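Aminoacyltransferase FemA (Staphylococcus aureus, PDB 1LRZ) catalyses the addition of glycines 2 and 3 to the pentaglycine interpeptide bridge of staphylococcal peptidoglycan, with glycyl-tRNA(Gly) as glycine donor. Local coordinates at residues K180-T183 with K184-K187; D169-I172 with K173-G177; G331-N334 with A335-H338; A374-A377 with G378-F382. One frame throughout, in Å; residues are numbered along the deposited sequence.

Overall arrangement
Along the chain the order is contact 2, 1, 3, 4, each closing before the next opens, and all four lie within the FemAB family region. Contact 2 ends helix 168-173 and leads into helix 177-187, which holds contact 1; their centres are about 11 Å apart and their side chains touch. Contact 3 leads from strand 325-332 of the nine-stranded sheet into the loop before helix 341-355; it lies about 15 Å from contact 1 between centres and meets it through a hydrogen bond from K185 NZ to H338 O. Contact 4 starts helix 377-384, about 5 Å from contact 2 by nearest atoms. Helix 341-355 touches contacts 1, 2 and 4, so distant residues share one packing element.

Contact 1: K180-T183 with K184-K187; sequences KRNT and KKVK
Four consecutive backbone bonds tie K180-T183 to K184-K187, each running from an N-H to the carbonyl four residues earlier. The first two are equally short: K184 N lies 2.9 Å from K180 O, and K185 N lies 2.9 Å from R181 O. V186 N reaches N182 O at 3.1 Å, while the last bond, K187 N to T183 O, lengthens to 3.3 Å. Four such bonds in succession define about two turns of alpha-helix, part of helix 177-187.

Aliphatic carbons of the second segment pack against the same carbonyls. V186 CG2 is pressed to 3.1 Å from T183 O, a tight approach; chi1 of -76° puts CG1 anti to the carbonyl carbon and CG2 between it and the backbone N. CG of K184 lies beside K180 O, and CG of K187 beside T183 O in the same manner.

Among polar side chains, N182 and K185 run side by side and point the same way, with N182 ND2 3.7 Å from K185 NZ. At that spacing the amide and the ammonium merely lie alongside; K185 NZ gives its hydrogen bond to H338 O, in the loop before helix 341-355. The hydroxyl of T183 bonds back to R179 O within the helix, while its side chain packs on Y343 and W347 of helix 341-355. R181 NE and K185 NZ, two like charges, remain 6.3 Å apart.

Contact 2: D169-I172 with K173-G177; sequences DDII and KNMDG
N174 N is held by two carbonyls: it bonds to D170 O at 3.0 Å and more weakly to I171 O at 3.2 Å. One residue earlier, K173 N donates to D169 O at 2.9 Å, the shortest polar bond between D169-I172 and K173-G177, with an N-H...O angle of 153°. M175 N then turns to the carbonyl three residues back, I172 O, at 3.2 Å. That donor stands above the carbonyl plane, 68° out of it, and therefore does not follow a lone pair.

The change from four-residue to three-residue spacing records the helix 168-173 giving way to the loop before helix 177-187. D176 occupies the N-cap position of that next helix: its side chain caps a backbone N just beyond G177, and its OD1 also forms a salt bridge with R179.

Apolar contact is made by M175, whose chain is extended beyond CG and runs back along the last turn of the helix, toward I171 and I172. Its terminal CE lies 4.2 Å from I172 CG1 and 4.3 Å from I171 CG2, touching both isoleucines. Nearer the backbone, M175 CG rests 3.5 Å from I171 O. All three side chains also touch W347 of helix 341-355. N174 CG lies close to D170 O, while D170 OD1 accepts from T167 N.

Contact 3: G331-N334 with A335-H338; sequences GTSN and AFRH
The connection between strand 325-332 and helix 341-355 turns sharply at S333-F336, where an i+3 to i backbone bond closes a four-residue turn. F336 N donates to S333 O at 3.2 Å; the donor stands 64° out of the carbonyl plane, as suits a tight turn rather than a regular alpha-helical bond. R337 and H338 belong to a 3-10 segment that continues toward helix 341-355.

The hydroxyl of S333 reaches forward to F336. It is set anti to the backbone N (chi1 169°), which brings OG within 3.4 Å of F336 CD1, approaching the ring obliquely. A water links the turn further, accepting from A335 N at 3.0 Å and lying 3.3 Å from S333 OG. A methyl group adds to this packing: A335 CB lies 4.0 Å above one face of the F336 ring, offset toward its rim.

R337 carries the contact on the other side of the turn. Extended from CG to NE, it runs beside N334, and its NH2 makes a weak bond to N334 OD1 at 3.3 Å; the amide and guanidinium planes are 56° apart, so this is not a coplanar pairing. NH1 reaches T332, 3.5 Å from its CB, while T332 O lies over one face of the guanidinium group.

Outside the turn, T332 OG1 bonds to S314 OG and S333 pairs through its backbone with I313, both on strand 310-320. The ring of F336 packs against L311 and I313 of that strand and L303 of helix 277-307, meeting H307 edge-to-face, and at H338 the loop meets helix 177-187.

Contact 4: A374-A377 with G378-F382; sequences AEDA and GVVKF
D376 meets V380 one helical turn later, and its side chain can be followed outward from the backbone. CB lies 4.5 Å from V379 CB, a loose approach. A first torsion of 65° sets CG between the backbone N and the carbonyl carbon, swinging the carboxylate across the methyl CG2 of V380. CG itself is 3.8 Å from that methyl; of the two oxygens at the tip, OD2 comes nearer, 3.6 Å from V380 CG2, while OD1 stays slightly farther from it. The same methyl lies 3.3 Å from D376 O. The two side chains cross at an oblique angle. The carboxylate does not spend its acceptors on the first turn of this helix: OD2 takes a hydrogen bond from S367 N, and D376 also packs on F149 and V366.

The backbone of D376 supplies the link into the helix instead. V380 N donates to D376 O at 3.0 Å, nearly along the C=O axis (167° at the oxygen), and the next bond, K381 N to A377 O, is 3.2 Å long. The stem of K381 leans against that second carbonyl, with CG 3.4 Å from A377 O, and its ammonium forms a salt bridge with E372.

At the helix start, A377 N bonds back to A374 O at 3.1 Å. A water accepts from G378 N and donates to E375 O, bridging the turn and an amide of the first helical turn. The arrangement is a type I beta turn, A374 to A377, whose last residue begins helix 377-384, with D376 as N-cap residue whose side chain makes no capping bond.

Contact 1: K180-T183 with K184-K187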
# COMPACT_ATOMS: atom_id res chain seq x y z
N LYS A 180 -17.27 -1.75 7.94
CA LYS A 180 -17.33 -2.27 9.30
C LYS A 180 -17.99 -3.66 9.29
O LYS A 180 -17.48 -4.60 9.89
CB LYS A 180 -18.17 -1.32 10.17
CG LYS A 180 -18.26 -1.68 11.64
CD LYS A 180 -18.81 -0.46 12.39
CE LYS A 180 -18.61 -0.52 13.90
NZ LYS A 180 -19.12 0.75 14.56
N ARG A 181 -19.12 -3.77 8.60
CA ARG A 181 -19.83 -5.04 8.55
C ARG A 181 -18.98 -6.16 7.95
O ARG A 181 -18.90 -7.25 8.51
CB ARG A 181 -21.13 -4.90 7.74
CG ARG A 181 -21.85 -6.24 7.52
CD ARG A 181 -23.26 -6.07 6.92
NE ARG A 181 -23.86 -7.37 6.60
CZ ARG A 181 -25.04 -7.52 6.00
NH1 ARG A 181 -25.50 -8.74 5.74
NH2 ARG A 181 -25.76 -6.46 5.66
N ASN A 182 -18.35 -5.88 6.82
CA ASN A 182 -17.51 -6.88 6.15
C ASN A 182 -16.27 -7.22 6.97
O ASN A 182 -15.83 -8.38 6.98
CB ASN A 182 -17.13 -6.38 4.75
CG ASN A 182 -18.29 -6.54 3.75
OD1 ASN A 182 -18.55 -5.66 2.93
ND2 ASN A 182 -18.98 -7.65 3.84
N THR A 183 -15.71 -6.23 7.66
CA THR A 183 -14.53 -6.48 8.48
C THR A 183 -14.92 -7.38 9.66
O THR A 183 -14.22 -8.35 9.97
CB THR A 183 -13.91 -5.14 8.98
OG1 THR A 183 -13.40 -4.42 7.85
CG2 THR A 183 -12.76 -5.40 9.96
N LYS A 184 -16.05 -7.08 10.30
CA LYS A 184 -16.51 -7.92 11.41
C LYS A 184 -16.76 -9.33 10.86
O LYS A 184 -16.45 -10.32 11.51
CB LYS A 184 -17.81 -7.38 12.02
CG LYS A 184 -17.66 -6.11 12.87
CD LYS A 184 -19.01 -5.67 13.46
CE LYS A 184 -19.61 -6.76 14.35
NZ LYS A 184 -20.84 -6.33 15.10
N LYS A 185 -17.31 -9.40 9.65
CA LYS A 185 -17.60 -10.70 9.05
C LYS A 185 -16.38 -11.62 8.94
O LYS A 185 -16.42 -12.76 9.40
CB LYS A 185 -18.22 -10.56 7.66
CG LYS A 185 -18.58 -11.91 7.05
CD LYS A 185 -18.66 -11.89 5.53
CE LYS A 185 -19.82 -11.07 5.02
NZ LYS A 185 -19.94 -11.18 3.54
N VAL A 186 -15.30 -11.15 8.33
CA VAL A 186 -14.13 -12.00 8.18
C VAL A 186 -13.47 -12.37 9.49
O VAL A 186 -12.79 -13.39 9.57
CB VAL A 186 -13.05 -11.37 7.28
CG1 VAL A 186 -13.47 -11.49 5.85
CG2 VAL A 186 -12.78 -9.93 7.68
N LYS A 187 -13.65 -11.55 10.51
CA LYS A 187 -13.08 -11.85 11.81
C LYS A 187 -13.62 -13.18 12.31
O LYS A 187 -12.99 -13.84 13.13
CB LYS A 187 -13.44 -10.77 12.83
CG LYS A 187 -12.63 -9.48 12.79
CD LYS A 187 -13.08 -8.62 13.96
CE LYS A 187 -12.21 -7.41 14.20
NZ LYS A 187 -12.73 -6.66 15.40

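Contact 2: D169-I172 with K173-G177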
# COMPACT_ATOMS: atom_id res chain seq x y z
N ASP A 169 -9.94 -0.62 17.46
CA ASP A 169 -11.35 -0.32 17.70
C ASP A 169 -11.72 1.04 17.13
O ASP A 169 -12.82 1.21 16.61
CB ASP A 169 -11.70 -0.36 19.20
CG ASP A 169 -11.63 -1.76 19.77
OD1 ASP A 169 -11.87 -2.73 19.02
OD2 ASP A 169 -11.36 -1.89 20.98
N ASP A 170 -10.81 2.00 17.24
CA ASP A 170 -11.03 3.34 16.68
C ASP A 170 -11.15 3.22 15.16
O ASP A 170 -12.00 3.86 14.53
CB ASP A 170 -9.85 4.26 16.97
CG ASP A 170 -9.70 4.60 18.42
OD1 ASP A 170 -8.54 4.77 18.85
OD2 ASP A 170 -10.72 4.72 19.13
N ILE A 171 -10.28 2.42 14.57
CA ILE A 171 -10.28 2.27 13.12
C ILE A 171 -11.58 1.66 12.63
O ILE A 171 -12.18 2.15 11.67
CB ILE A 171 -9.08 1.43 12.66
CG1 ILE A 171 -7.77 2.17 13.03
CG2 ILE A 171 -9.16 1.18 11.17
CD1 ILE A 171 -7.69 3.58 12.45
N ILE A 172 -12.03 0.60 13.28
CA ILE A 172 -13.28 -0.04 12.90
C ILE A 172 -14.44 0.92 13.11
O ILE A 172 -15.36 0.98 12.30
CB ILE A 172 -13.53 -1.31 13.74
CG1 ILE A 172 -12.67 -2.46 13.21
CG2 ILE A 172 -15.02 -1.70 13.70
CD1 ILE A 172 -12.77 -3.71 14.05
N LYS A 173 -14.41 1.68 14.21
CA LYS A 173 -15.50 2.61 14.48
C LYS A 173 -15.62 3.70 13.43
O LYS A 173 -16.71 4.18 13.17
CB LYS A 173 -15.34 3.26 15.86
CG LYS A 173 -16.54 4.11 16.29
CD LYS A 173 -16.41 4.51 17.75
CE LYS A 173 -17.71 5.09 18.30
NZ LYS A 173 -18.07 6.39 17.66
N ASN A 174 -14.50 4.09 12.82
CA ASN A 174 -14.52 5.15 11.82
C ASN A 174 -14.81 4.65 10.40
O ASN A 174 -14.90 5.46 9.48
CB ASN A 174 -13.19 5.93 11.84
CG ASN A 174 -12.97 6.67 13.15
OD1 ASN A 174 -13.90 6.84 13.94
ND2 ASN A 174 -11.73 7.12 13.40
N MET A 175 -14.93 3.34 10.22
CA MET A 175 -15.24 2.77 8.90
C MET A 175 -16.71 3.06 8.62
O MET A 175 -17.48 3.30 9.56
CB MET A 175 -15.08 1.24 8.89
CG MET A 175 -13.65 0.69 8.91
SD MET A 175 -13.62 -1.12 8.88
CE MET A 175 -11.86 -1.44 9.18
N ASP A 176 -17.12 3.05 7.35
CA ASP A 176 -18.53 3.26 7.06
C ASP A 176 -19.25 1.91 7.29
O ASP A 176 -18.60 0.87 7.51
CB ASP A 176 -18.74 3.82 5.64
CG ASP A 176 -18.36 2.84 4.52
OD1 ASP A 176 -18.45 3.24 3.35
OD2 ASP A 176 -18.00 1.68 4.79
N GLY A 177 -20.57 1.93 7.28
CA GLY A 177 -21.33 0.71 7.54
C GLY A 177 -20.90 -0.54 6.80
O GLY A 177 -20.74 -1.61 7.39

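Contact 3: G331-N334 with A335-H338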
# COMPACT_ATOMS: atom_id res chain seq x y z
N GLY A 331 -5.47 -8.26 -5.45
CA GLY A 331 -6.58 -8.74 -6.25
C GLY A 331 -7.44 -9.68 -5.43
O GLY A 331 -6.97 -10.26 -4.43
N THR A 332 -8.69 -9.83 -5.84
CA THR A 332 -9.64 -10.70 -5.16
C THR A 332 -10.44 -11.53 -6.17
O THR A 332 -10.83 -11.03 -7.21
CB THR A 332 -10.59 -9.86 -4.29
OG1 THR A 332 -9.84 -9.21 -3.27
CG2 THR A 332 -11.67 -10.74 -3.64
N SER A 333 -10.66 -12.80 -5.85
CA SER A 333 -11.41 -13.67 -6.74
C SER A 333 -12.87 -13.21 -6.85
O SER A 333 -13.56 -13.08 -5.83
CB SER A 333 -11.36 -15.11 -6.23
OG SER A 333 -12.29 -15.92 -6.93
N ASN A 334 -13.34 -12.97 -8.07
CA ASN A 334 -14.72 -12.53 -8.28
C ASN A 334 -15.73 -13.55 -7.78
O ASN A 334 -16.78 -13.18 -7.25
CB ASN A 334 -14.97 -12.27 -9.76
CG ASN A 334 -14.10 -11.16 -10.31
OD1 ASN A 334 -14.11 -10.04 -9.79
ND2 ASN A 334 -13.35 -11.46 -11.37
N ALA A 335 -15.43 -14.83 -7.95
CA ALA A 335 -16.34 -15.89 -7.55
C ALA A 335 -16.53 -16.02 -6.04
O ALA A 335 -17.56 -16.51 -5.58
CB ALA A 335 -15.87 -17.22 -8.13
N PHE A 336 -15.54 -15.59 -5.26
CA PHE A 336 -15.66 -15.73 -3.82
C PHE A 336 -15.61 -14.44 -3.04
O PHE A 336 -15.17 -14.43 -1.88
CB PHE A 336 -14.59 -16.70 -3.33
CG PHE A 336 -14.62 -18.02 -4.02
CD1 PHE A 336 -13.63 -18.37 -4.93
CD2 PHE A 336 -15.67 -18.91 -3.81
CE1 PHE A 336 -13.69 -19.57 -5.63
CE2 PHE A 336 -15.74 -20.12 -4.50
CZ PHE A 336 -14.74 -20.45 -5.41
N ARG A 337 -16.08 -13.36 -3.66
CA ARG A 337 -16.10 -12.07 -2.99
C ARG A 337 -16.96 -12.11 -1.73
O ARG A 337 -16.70 -11.36 -0.78
CB ARG A 337 -16.64 -10.98 -3.93
CG ARG A 337 -15.61 -10.48 -4.91
CD ARG A 337 -16.07 -9.21 -5.61
NE ARG A 337 -15.10 -8.81 -6.63
CZ ARG A 337 -13.90 -8.29 -6.37
NH1 ARG A 337 -13.52 -8.09 -5.11
NH2 ARG A 337 -13.08 -7.97 -7.37
N HIS A 338 -17.96 -12.98 -1.71
CA HIS A 338 -18.83 -13.05 -0.55
C HIS A 338 -18.12 -13.53 0.71
O HIS A 338 -18.65 -13.40 1.81
CB HIS A 338 -20.08 -13.92 -0.85
CG HIS A 338 -19.77 -15.34 -1.20
ND1 HIS A 338 -19.69 -16.34 -0.25
CD2 HIS A 338 -19.50 -15.93 -2.39
CE1 HIS A 338 -19.39 -17.48 -0.84
NE2 HIS A 338 -19.27 -17.26 -2.14
O HOH W 1 -13.37 -15.72 -9.99

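Contact 4: A374-A377 with G378-F382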
# COMPACT_ATOMS: atom_id res chain seq x y z
N ALA A 374 -15.02 7.35 -13.48
CA ALA A 374 -13.59 7.13 -13.35
C ALA A 374 -13.26 5.64 -13.42
O ALA A 374 -13.99 4.79 -12.91
CB ALA A 374 -13.08 7.71 -12.03
N GLU A 375 -12.15 5.34 -14.07
CA GLU A 375 -11.68 3.97 -14.23
C GLU A 375 -11.55 3.23 -12.89
O GLU A 375 -11.83 2.03 -12.81
CB GLU A 375 -10.32 4.01 -14.93
CG GLU A 375 -9.64 2.68 -15.10
CD GLU A 375 -8.22 2.86 -15.61
OE1 GLU A 375 -8.04 3.56 -16.63
OE2 GLU A 375 -7.29 2.31 -14.98
N ASP A 376 -11.13 3.94 -11.85
CA ASP A 376 -10.95 3.33 -10.53
C ASP A 376 -12.03 3.75 -9.52
O ASP A 376 -11.81 3.68 -8.32
CB ASP A 376 -9.55 3.67 -9.99
CG ASP A 376 -9.36 5.18 -9.73
OD1 ASP A 376 -10.10 6.00 -10.31
OD2 ASP A 376 -8.45 5.54 -8.94
N ALA A 377 -13.20 4.15 -10.02
CA ALA A 377 -14.28 4.59 -9.15
C ALA A 377 -14.69 3.61 -8.06
O ALA A 377 -14.98 4.01 -6.93
CB ALA A 377 -15.51 4.97 -9.99
N GLY A 378 -14.72 2.32 -8.39
CA GLY A 378 -15.12 1.32 -7.41
C GLY A 378 -14.09 1.18 -6.31
O GLY A 378 -14.43 1.04 -5.14
N VAL A 379 -12.82 1.21 -6.70
CA VAL A 379 -11.72 1.09 -5.75
C VAL A 379 -11.70 2.28 -4.80
O VAL A 379 -11.47 2.13 -3.59
CB VAL A 379 -10.36 1.02 -6.49
CG1 VAL A 379 -9.23 0.97 -5.50
CG2 VAL A 379 -10.33 -0.20 -7.38
N VAL A 380 -11.96 3.47 -5.34
CA VAL A 380 -11.95 4.69 -4.54
C VAL A 380 -13.03 4.66 -3.46
O VAL A 380 -12.80 5.11 -2.34
CB VAL A 380 -12.12 5.95 -5.44
CG1 VAL A 380 -12.28 7.21 -4.58
CG2 VAL A 380 -10.87 6.10 -6.34
N LYS A 381 -14.20 4.12 -3.79
CA LYS A 381 -15.30 4.02 -2.81
C LYS A 381 -14.88 3.06 -1.68
O LYS A 381 -15.20 3.27 -0.51
CB LYS A 381 -16.57 3.49 -3.49
CG LYS A 381 -17.22 4.46 -4.46
CD LYS A 381 -18.47 3.85 -5.11
CE LYS A 381 -19.15 4.86 -6.04
NZ LYS A 381 -20.40 4.31 -6.67
N PHE A 382 -14.16 2.02 -2.05
CA PHE A 382 -13.69 1.04 -1.08
C PHE A 382 -12.71 1.71 -0.11
O PHE A 382 -12.86 1.60 1.11
CB PHE A 382 -13.05 -0.13 -1.83
CG PHE A 382 -12.38 -1.15 -0.96
CD1 PHE A 382 -11.01 -1.08 -0.71
CD2 PHE A 382 -13.09 -2.24 -0.45
CE1 PHE A 382 -10.35 -2.08 0.04
CE2 PHE A 382 -12.45 -3.24 0.30
CZ PHE A 382 -11.08 -3.16 0.54
O HOH W 2 -14.33 1.27 -11.09